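Local coordinates for enterotoxin-like toxin X (Staphylococcus aureus, PDB 5U75), which inhibits phagocytosis and killing by human neutrophils by binding their surface glycoproteins in a sialic acid-dependent manner, at residues L114-I119 with E157-V162. Residues are numbered along the deposited sequence; the frame is centred on the assembly and turned at random. Where two conformers were deposited one is given.
Sequences LPKGNI and ELVKSV
The ammonium of K116 donates from NZ to the hydroxyl oxygen OG of S161 over 2.7 Å, and so ties K116 to the residue just past the end of strand 151-160. CG of K116 is wedged between its own backbone N and carbonyl carbon (chi1 57°); from there the extended chain runs across the flank of V159, with CE 3.9 Å from V159 CG1, before bending at its last torsion toward the serine. Beneath this arm the two backbones form a single antiparallel bridge, a hydrogen-bonded pair: K116 N gives to V159 O and V159 N to K116 O, both at 2.8 Å. The example is thus one bridge extended by a side-chain bond and two waters. Water fills in for two links: one molecule accepts from S161 N and donates to L114 O; a second accepts from N118 N and donates to E157 O. The residues joined by this second water also share a weak direct bond, E157 N to N118 O at 3.4 Å. G117 lies close to the partner strand, its CA 3.5 Å from E157 O, and its positive phi of 114° suits a residue without a side chain. On the buried side, CD2 of L158 rests 3.4 Å from G117 O, while its CD1 meets CG1 of I119; Y106 and Y70 also touch this leucine. Strand 151-160 bonds on through L158 and K160 to strand 61-72. It thus lies between antiparallel 118-123 and parallel 61-72 in the mixed sheet of the C-terminal beta-grasp domain characteristic of staphylococcal superantigens.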
# COMPACT_ATOMS: atom_id res chain seq x y z
N LEU A 114 12.54 -8.94 -5.22
CA LEU A 114 11.15 -8.93 -4.81
C LEU A 114 11.05 -9.03 -3.30
O LEU A 114 11.70 -9.87 -2.68
CB LEU A 114 10.38 -10.11 -5.40
CG LEU A 114 9.85 -10.03 -6.83
CD1 LEU A 114 9.28 -11.39 -7.21
CD2 LEU A 114 8.78 -8.94 -6.94
N PRO A 115 10.16 -8.22 -2.70
CA PRO A 115 9.84 -8.45 -1.29
C PRO A 115 8.89 -9.61 -1.14
O PRO A 115 8.35 -10.13 -2.12
CB PRO A 115 9.14 -7.15 -0.87
CG PRO A 115 8.46 -6.70 -2.13
CD PRO A 115 9.36 -7.12 -3.27
N LYS A 116 8.68 -10.00 0.11
CA LYS A 116 7.70 -10.98 0.44
C LYS A 116 7.02 -10.57 1.74
O LYS A 116 7.54 -9.77 2.50
CB LYS A 116 8.34 -12.37 0.55
CG LYS A 116 9.48 -12.47 1.54
CD LYS A 116 10.35 -13.70 1.26
CE LYS A 116 11.30 -13.98 2.43
NZ LYS A 116 12.61 -14.52 1.98
N GLY A 117 5.83 -11.11 1.97
CA GLY A 117 5.04 -10.79 3.13
C GLY A 117 3.77 -10.07 2.72
O GLY A 117 3.61 -9.62 1.57
N ASN A 118 2.86 -9.96 3.67
CA ASN A 118 1.55 -9.41 3.40
C ASN A 118 1.36 -8.03 3.95
O ASN A 118 1.83 -7.71 5.05
CB ASN A 118 0.47 -10.29 3.98
CG ASN A 118 0.47 -11.67 3.38
OD1 ASN A 118 0.87 -11.86 2.22
ND2 ASN A 118 0.05 -12.65 4.17
N ILE A 119 0.62 -7.24 3.19
CA ILE A 119 0.03 -5.99 3.65
C ILE A 119 -1.44 -6.30 3.94
O ILE A 119 -2.13 -6.88 3.09
CB ILE A 119 0.16 -4.90 2.57
CG1 ILE A 119 1.62 -4.70 2.17
CG2 ILE A 119 -0.44 -3.58 3.06
CD1 ILE A 119 1.79 -3.99 0.83
N GLU A 157 4.06 -6.83 7.43
CA GLU A 157 5.36 -7.39 7.81
C GLU A 157 6.01 -7.84 6.52
O GLU A 157 5.75 -8.95 6.05
CB GLU A 157 5.20 -8.59 8.75
CG GLU A 157 4.28 -8.35 9.93
CD GLU A 157 4.06 -9.59 10.76
OE1 GLU A 157 4.29 -10.71 10.24
OE2 GLU A 157 3.65 -9.45 11.93
N LEU A 158 6.82 -6.96 5.94
CA LEU A 158 7.43 -7.21 4.66
C LEU A 158 8.92 -7.47 4.83
O LEU A 158 9.57 -6.89 5.72
CB LEU A 158 7.19 -6.02 3.75
CG LEU A 158 5.70 -5.68 3.52
CD1 LEU A 158 5.61 -4.54 2.52
CD2 LEU A 158 4.91 -6.89 3.03
N VAL A 159 9.43 -8.34 3.97
CA VAL A 159 10.82 -8.78 4.03
C VAL A 159 11.45 -8.68 2.64
O VAL A 159 10.85 -9.12 1.65
CB VAL A 159 10.89 -10.23 4.56
CG1 VAL A 159 12.30 -10.81 4.41
CG2 VAL A 159 10.44 -10.28 6.01
N LYS A 160 12.63 -8.08 2.56
CA LYS A 160 13.48 -8.15 1.39
C LYS A 160 14.78 -8.84 1.84
O LYS A 160 15.54 -8.29 2.62
CB LYS A 160 13.72 -6.77 0.81
CG LYS A 160 14.35 -6.84 -0.58
CD LYS A 160 14.23 -5.53 -1.33
CE LYS A 160 15.31 -4.55 -0.92
NZ LYS A 160 16.64 -4.85 -1.54
N SER A 161 15.02 -10.05 1.34
CA SER A 161 16.08 -10.90 1.89
C SER A 161 17.49 -10.38 1.71
O SER A 161 18.37 -10.65 2.54
CB SER A 161 15.96 -12.30 1.33
OG SER A 161 14.74 -12.85 1.77
N VAL A 162 17.73 -9.64 0.64
CA VAL A 162 19.06 -9.12 0.39
C VAL A 162 18.99 -7.65 0.06
O VAL A 162 17.97 -7.16 -0.43
CB VAL A 162 19.78 -9.91 -0.73
CG1 VAL A 162 19.94 -11.38 -0.35
CG2 VAL A 162 19.05 -9.80 -2.05
O HOH W 1 13.31 -10.93 -0.84
O HOH W 2 3.42 -11.12 6.12